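Side-chain contacts in putative phophotriesterase (Proteus mirabilis, PDB 3RHG), which probably hydrolyses ester bonds as a zinc-binding member of the phosphotriesterase family within the metallo-dependent hydrolase superfamily: residues I105-L108 against K109-A112; V210-I213 against L214-M218; M271-V274 against E275-T279. One frame throughout, in Å; residues are numbered along the deposited sequence. Where two conformers were deposited one is given.

All three contacts lie within single helices, each the connecting helix of a beta-alpha-beta unit in the (beta/alpha)8 barrel of the amidohydrolase type, and none touches another. All set buried apolar residues on the barrel side against charged ones outside; contact 3 has the largest buried share, and Met-271 at its start packs on the second subunit. Contacts 2 and 3 lie nearer each other, with centres about 28 Å apart, whereas contact 1 is about 34 Å from both, across the centre of the chain. Regular i to i+4 bonding runs through contacts 1 and 3, but contact 2 widens into a pi-type turn. Amide and lysine chains mark contact 1, leucines contact 2, threonine, valine and alanine contact 3.

Contact 1. Residues I105-L108 against K109-A112; sequences IRKL and KQVA
Gln-110 and Lys-107 meet because both set CG opposite their own carbonyl carbon and beside the backbone N (chi1 -74° and -71°), which leans each chain back toward the start of the helix. Gln-110 was modelled in two conformers, and its amide position, described here for one of them, is tentative. In that conformer the two chains run side by side in the same direction, OE1 of Gln-110 lying 4.0 Å from CG of Lys-107, a contact with the aliphatic stem and not with the ammonium group. The glutamine is extended beyond CG, which carries its amide back over the preceding turn, with NE2 4.1 Å from CB of Arg-106. NE2 also approaches the carbonyl oxygen of Arg-106, but at an angle too poor for a hydrogen bond. The firmer part is the backbone: that oxygen accepts from the N of Gln-110 at 3.0 Å. On the next carbonyl, CG2 of Val-111 rests 3.4 Å from O of Lys-107, which takes the N-H of Val-111 at 2.9 Å. Ordinary alpha-helical bonding, continued on either side by Lys-109 N to Ile-105 O and Ala-112 N to Leu-108 O, sets the spacing of the side chains. The charged ends look elsewhere: Lys-107 forms a salt bridge with Asp-104, Lys-109, in the conformer given, with Glu-113, and Arg-106 gives NH2 to the carbonyl of Asp-155. Helix 105-115 links strands 89-94 and 118-123 of the barrel. Ile-105, Leu-108 and Ala-112 lie against strand 118-123, while Gln-110 and Val-111 pack on helix 74-86.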
loop_
_atom_site.group_PDB
_atom_site.type_symbol
_atom_site.label_atom_id
_atom_site.label_comp_id
_atom_site.label_asym_id
_atom_site.label_seq_id
_atom_site.Cartn_x
_atom_site.Cartn_y
_atom_site.Cartn_z
ATOM N N ILE A 105 -11.458 3.064 -29.379
ATOM C CA ILE A 105 -10.532 3.771 -30.262
ATOM C C ILE A 105 -10.966 5.223 -30.481
ATOM O O ILE A 105 -10.124 6.136 -30.555
ATOM C CB ILE A 105 -10.353 3.003 -31.612
ATOM C CG1 ILE A 105 -9.142 3.530 -32.376
ATOM C CG2 ILE A 105 -11.626 3.049 -32.458
ATOM C CD1 ILE A 105 -7.818 3.379 -31.591
ATOM N N ARG A 106 -12.277 5.460 -30.532
ATOM C CA ARG A 106 -12.762 6.825 -30.764
ATOM C C ARG A 106 -12.465 7.746 -29.584
ATOM O O ARG A 106 -12.021 8.894 -29.774
ATOM C CB ARG A 106 -14.235 6.855 -31.153
ATOM C CG ARG A 106 -14.522 6.237 -32.517
ATOM C CD ARG A 106 -16.023 5.977 -32.696
ATOM N NE ARG A 106 -16.332 5.288 -33.949
ATOM C CZ ARG A 106 -16.222 3.973 -34.132
ATOM N NH1 ARG A 106 -15.808 3.190 -33.141
ATOM N NH2 ARG A 106 -16.526 3.436 -35.307
ATOM N N LYS A 107 -12.653 7.253 -28.366
ATOM C CA LYS A 107 -12.274 8.049 -27.197
ATOM C C LYS A 107 -10.761 8.264 -27.061
ATOM O O LYS A 107 -10.329 9.329 -26.594
ATOM C CB LYS A 107 -12.894 7.495 -25.910
ATOM C CG LYS A 107 -14.396 7.735 -25.853
ATOM C CD LYS A 107 -15.022 7.275 -24.560
ATOM C CE LYS A 107 -16.545 7.468 -24.595
ATOM N NZ LYS A 107 -17.248 6.669 -25.667
ATOM N N LEU A 108 -9.956 7.272 -27.460
ATOM C CA LEU A 108 -8.503 7.444 -27.446
ATOM C C LEU A 108 -8.122 8.629 -28.343
ATOM O O LEU A 108 -7.317 9.474 -27.949
ATOM C CB LEU A 108 -7.785 6.165 -27.890
ATOM C CG LEU A 108 -7.826 4.986 -26.895
ATOM C CD1 LEU A 108 -7.256 3.733 -27.546
ATOM C CD2 LEU A 108 -7.099 5.293 -25.590
ATOM N N LYS A 109 -8.681 8.690 -29.546
ATOM C CA LYS A 109 -8.435 9.823 -30.448
ATOM C C LYS A 109 -8.888 11.149 -29.831
ATOM O O LYS A 109 -8.188 12.173 -29.923
ATOM C CB LYS A 109 -9.143 9.609 -31.786
ATOM C CG LYS A 109 -9.190 10.845 -32.674
ATOM C CD LYS A 109 -9.757 10.492 -34.045
ATOM C CE LYS A 109 -9.561 11.623 -35.054
ATOM N NZ LYS A 109 -10.705 12.562 -35.054
ATOM N N GLN A 110 -10.069 11.146 -29.217
ATOM C CA GLN A 110 -10.596 12.355 -28.588
ATOM C C GLN A 110 -9.635 12.876 -27.525
ATOM O O GLN A 110 -9.383 14.086 -27.420
ATOM C CB GLN A 110 -11.975 12.088 -27.973
ATOM C CG GLN A 110 -13.109 11.965 -28.997
ATOM C CD GLN A 110 -14.331 11.244 -28.438
ATOM O OE1 GLN A 110 -14.729 11.461 -27.298
ATOM N NE2 GLN A 110 -14.921 10.378 -29.245
ATOM N N VAL A 111 -9.109 11.964 -26.719
ATOM C CA VAL A 111 -8.165 12.361 -25.673
ATOM C C VAL A 111 -6.876 12.950 -26.253
ATOM O O VAL A 111 -6.346 13.958 -25.762
ATOM C CB VAL A 111 -7.835 11.167 -24.743
ATOM C CG1 VAL A 111 -6.595 11.470 -23.893
ATOM C CG2 VAL A 111 -9.046 10.849 -23.887
ATOM N N ALA A 112 -6.355 12.302 -27.283
ATOM C CA ALA A 112 -5.160 12.795 -27.941
ATOM C C ALA A 112 -5.376 14.231 -28.423
ATOM O O ALA A 112 -4.528 15.113 -28.237
ATOM C CB ALA A 112 -4.776 11.880 -29.104
#

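Contact 2. Residues V210-I213 against L214-M218; sequences VLDI and LLTEM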
loop_
_atom_site.group_PDB
_atom_site.type_symbol
_atom_site.label_atom_id
_atom_site.label_comp_id
_atom_site.label_asym_id
_atom_site.label_seq_id
_atom_site.Cartn_x
_atom_site.Cartn_y
_atom_site.Cartn_z
ATOM N N VAL A 210 6.903 -19.126 -23.377
ATOM C CA VAL A 210 6.390 -18.084 -24.255
ATOM C C VAL A 210 7.482 -17.681 -25.263
ATOM O O VAL A 210 7.212 -17.530 -26.461
ATOM C CB VAL A 210 5.941 -16.862 -23.439
ATOM C CG1 VAL A 210 5.807 -15.613 -24.315
ATOM C CG2 VAL A 210 4.637 -17.192 -22.675
ATOM N N LEU A 211 8.718 -17.535 -24.785
ATOM C CA LEU A 211 9.818 -17.175 -25.684
ATOM C C LEU A 211 10.227 -18.322 -26.604
ATOM O O LEU A 211 10.697 -18.088 -27.729
ATOM C CB LEU A 211 11.017 -16.606 -24.909
ATOM C CG LEU A 211 10.675 -15.307 -24.161
ATOM C CD1 LEU A 211 11.924 -14.743 -23.512
ATOM C CD2 LEU A 211 10.051 -14.286 -25.112
ATOM N N ASP A 212 10.025 -19.564 -26.172
ATOM C CA ASP A 212 10.291 -20.667 -27.099
ATOM C C ASP A 212 9.359 -20.552 -28.312
ATOM O O ASP A 212 9.758 -20.860 -29.426
ATOM C CB ASP A 212 10.121 -22.032 -26.436
ATOM C CG ASP A 212 11.238 -22.365 -25.480
ATOM O OD1 ASP A 212 12.266 -21.647 -25.444
ATOM O OD2 ASP A 212 11.101 -23.355 -24.754
ATOM N N ILE A 213 8.118 -20.110 -28.096
ATOM C CA ILE A 213 7.230 -19.889 -29.230
ATOM C C ILE A 213 7.626 -18.647 -30.036
ATOM O O ILE A 213 7.810 -18.732 -31.247
ATOM C CB ILE A 213 5.737 -19.834 -28.793
ATOM C CG1 ILE A 213 5.274 -21.215 -28.262
ATOM C CG2 ILE A 213 4.858 -19.321 -29.939
ATOM C CD1 ILE A 213 3.966 -21.139 -27.460
ATOM N N LEU A 214 7.775 -17.496 -29.362
ATOM C CA LEU A 214 7.997 -16.246 -30.086
ATOM C C LEU A 214 9.350 -16.199 -30.756
ATOM O O LEU A 214 9.459 -15.731 -31.887
ATOM C CB LEU A 214 7.865 -15.027 -29.161
ATOM C CG LEU A 214 6.448 -14.768 -28.655
ATOM C CD1 LEU A 214 6.455 -13.622 -27.617
ATOM C CD2 LEU A 214 5.528 -14.438 -29.851
ATOM N N LEU A 215 10.383 -16.649 -30.044
ATOM C CA LEU A 215 11.747 -16.481 -30.541
ATOM C C LEU A 215 12.225 -17.704 -31.322
ATOM O O LEU A 215 12.671 -17.576 -32.453
ATOM C CB LEU A 215 12.719 -16.144 -29.404
ATOM C CG LEU A 215 12.285 -14.993 -28.490
ATOM C CD1 LEU A 215 13.357 -14.710 -27.417
ATOM C CD2 LEU A 215 12.020 -13.735 -29.337
ATOM N N THR A 216 12.144 -18.887 -30.712
ATOM C CA THR A 216 12.702 -20.087 -31.317
ATOM C C THR A 216 11.853 -20.538 -32.499
ATOM O O THR A 216 12.373 -20.775 -33.590
ATOM C CB THR A 216 12.846 -21.221 -30.273
ATOM O OG1 THR A 216 13.533 -20.711 -29.117
ATOM C CG2 THR A 216 13.648 -22.390 -30.841
ATOM N N GLU A 217 10.545 -20.630 -32.288
ATOM C CA GLU A 217 9.643 -21.129 -33.321
ATOM C C GLU A 217 9.297 -20.063 -34.372
ATOM O O GLU A 217 9.452 -20.303 -35.586
ATOM C CB GLU A 217 8.357 -21.704 -32.691
ATOM C CG GLU A 217 7.363 -22.214 -33.729
ATOM C CD GLU A 217 6.034 -22.648 -33.135
ATOM O OE1 GLU A 217 5.938 -22.831 -31.897
ATOM O OE2 GLU A 217 5.070 -22.810 -33.915
ATOM N N MET A 218 8.830 -18.900 -33.914
ATOM C CA MET A 218 8.336 -17.875 -34.845
ATOM C C MET A 218 9.431 -16.941 -35.373
ATOM O O MET A 218 9.207 -16.219 -36.344
ATOM C CB MET A 218 7.210 -17.048 -34.224
ATOM C CG MET A 218 6.018 -17.896 -33.742
ATOM S SD MET A 218 5.284 -19.038 -34.975
ATOM C CE MET A 218 4.443 -17.854 -36.063
HETATM O O HOH W 1 14.769 -22.501 -27.515
#
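Val-210 and Leu-211 still receive alpha-helical bonds from Leu-214 N and Leu-215 N, but the helix then widens into a pi-type turn, in which Glu-217 N bonds to Asp-212 O (3.0 Å) and Met-218 N to Ile-213 O (2.9 Å), each five residues back. Leu-211 and Leu-215 lie alongside each other and point the same way, CD1 of Leu-215 reaching CB of Leu-211 at 3.9 Å. Val-210 and Leu-214 repeat this one residue earlier, with CG1 of the valine touching CD1 of the leucine. CG1 of Val-210 stands opposite its backbone N (chi1 162°), on the carbonyl side from which Leu-214 comes. Within the widened turn, CG of Met-218 sits 3.2 Å from the same oxygen of Ile-213. Ile-213 and Glu-217 also run side by side, OE1 of Glu-217 coming 4.0 Å from CG1 of Ile-213, while the carboxylate pairs with Arg-182. On the outer side a water bonds to OG1 of Thr-216 at 2.7 Å and only weakly to OD1 of Asp-212, whose carboxylate also pairs with Arg-246. Helix 207-217 joins strand 195-199 to strand 225-227: Leu-214 packs on both, Leu-215 on the latter, and Ile-213, Leu-214 and Met-218 meet helix 175-188.

Contact 3. Residues M271-V274 against E275-T279; sequences MDTV and EAVAT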
loop_
_atom_site.group_PDB
_atom_site.type_symbol
_atom_site.label_atom_id
_atom_site.label_comp_id
_atom_site.label_asym_id
_atom_site.label_seq_id
_atom_site.Cartn_x
_atom_site.Cartn_y
_atom_site.Cartn_z
ATOM N N MET A 271 8.628 -0.403 -2.970
ATOM C CA MET A 271 10.013 -0.608 -2.540
ATOM C C MET A 271 10.572 -1.951 -3.009
ATOM O O MET A 271 11.758 -2.042 -3.316
ATOM C CB MET A 271 10.173 -0.461 -1.018
ATOM C CG MET A 271 9.970 0.958 -0.502
ATOM S SD MET A 271 10.917 2.226 -1.375
ATOM C CE MET A 271 12.586 1.805 -0.916
ATOM N N ASP A 272 9.734 -2.991 -3.068
ATOM C CA ASP A 272 10.173 -4.290 -3.619
ATOM C C ASP A 272 10.672 -4.070 -5.042
ATOM O O ASP A 272 11.682 -4.627 -5.470
ATOM C CB ASP A 272 9.013 -5.311 -3.724
ATOM C CG ASP A 272 8.576 -5.900 -2.389
ATOM O OD1 ASP A 272 9.390 -5.977 -1.435
ATOM O OD2 ASP A 272 7.376 -6.334 -2.325
ATOM N N THR A 273 9.905 -3.313 -5.811
ATOM C CA THR A 273 10.217 -3.141 -7.241
ATOM C C THR A 273 11.399 -2.183 -7.434
ATOM O O THR A 273 12.197 -2.358 -8.351
ATOM C CB THR A 273 8.972 -2.714 -7.991
ATOM O OG1 THR A 273 8.046 -3.809 -7.912
ATOM C CG2 THR A 273 9.267 -2.437 -9.468
ATOM N N VAL A 274 11.529 -1.192 -6.548
ATOM C CA VAL A 274 12.730 -0.346 -6.547
ATOM C C VAL A 274 13.975 -1.236 -6.445
ATOM O O VAL A 274 14.911 -1.092 -7.220
ATOM C CB VAL A 274 12.711 0.674 -5.388
ATOM C CG1 VAL A 274 14.057 1.387 -5.247
ATOM C CG2 VAL A 274 11.582 1.698 -5.604
ATOM N N GLU A 275 13.963 -2.186 -5.513
ATOM C CA GLU A 275 15.108 -3.068 -5.317
ATOM C C GLU A 275 15.335 -4.024 -6.503
ATOM O O GLU A 275 16.474 -4.256 -6.914
ATOM C CB GLU A 275 14.960 -3.871 -4.018
ATOM C CG GLU A 275 16.210 -4.678 -3.665
ATOM C CD GLU A 275 17.481 -3.816 -3.537
ATOM O OE1 GLU A 275 17.413 -2.661 -3.038
ATOM O OE2 GLU A 275 18.562 -4.303 -3.937
ATOM N N ALA A 276 14.258 -4.572 -7.057
ATOM C CA ALA A 276 14.376 -5.478 -8.193
ATOM C C ALA A 276 14.981 -4.724 -9.393
ATOM O O ALA A 276 15.915 -5.204 -10.025
ATOM C CB ALA A 276 13.007 -6.052 -8.573
ATOM N N VAL A 277 14.423 -3.553 -9.710
ATOM C CA VAL A 277 14.892 -2.772 -10.857
ATOM C C VAL A 277 16.324 -2.275 -10.629
ATOM O O VAL A 277 17.174 -2.366 -11.524
ATOM C CB VAL A 277 13.920 -1.603 -11.183
ATOM C CG1 VAL A 277 14.547 -0.598 -12.163
ATOM C CG2 VAL A 277 12.568 -2.165 -11.682
ATOM N N ALA A 278 16.601 -1.787 -9.426
ATOM C CA ALA A 278 17.960 -1.293 -9.107
ATOM C C ALA A 278 18.952 -2.430 -9.288
ATOM O O ALA A 278 20.025 -2.241 -9.861
ATOM C CB ALA A 278 18.035 -0.750 -7.670
ATOM N N THR A 279 18.600 -3.620 -8.792
ATOM C CA THR A 279 19.516 -4.764 -8.906
ATOM C C THR A 279 19.776 -5.178 -10.369
ATOM O O THR A 279 20.922 -5.469 -10.758
ATOM C CB THR A 279 19.057 -5.937 -8.022
ATOM O OG1 THR A 279 19.040 -5.493 -6.657
ATOM C CG2 THR A 279 20.006 -7.140 -8.147
#
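Thr-273 and Val-277 touch through methyl groups, CG2 to CG2 at 4.0 Å, their side chains crossing at a slant one turn apart. The threonine turns this methyl away from its backbone N and toward the following turn (chi1 -65°, measured to OG1). CG2 of Val-277 also lies 3.4 Å from the carbonyl oxygen of Thr-273, the same oxygen that accepts the N-H of Val-277 in a nearly straight bond of 2.9 Å (170° at the hydrogen). Next along the helix, CB of Ala-278 comes within 3.2 Å of O of Val-274, which takes the amide of Ala-278. Thr-279 fixes its hydroxyl on the turn before it: OG1 donates to O of Glu-275 at 2.9 Å, and the Thr-279 backbone N reaches that oxygen from the opposite face of its plane, so one carbonyl is gripped twice.

Farther out, Phe-252 of strand 249-252 packs on both Thr-273 and Val-277, and Phe-316 of helix 311-322 covers Thr-273 and Val-274. OE1 of Glu-275 pairs with Arg-323, which lies beyond the contact; Met-271 packs on Ser-260 of the second subunit. The chemistry implies a division of labour: the inner face depends on apolar contact with Phe-252 and Phe-316, whereas the bond from OG1 to the Glu-275 carbonyl oxygen fixes the rotation of the Thr-279 side chain.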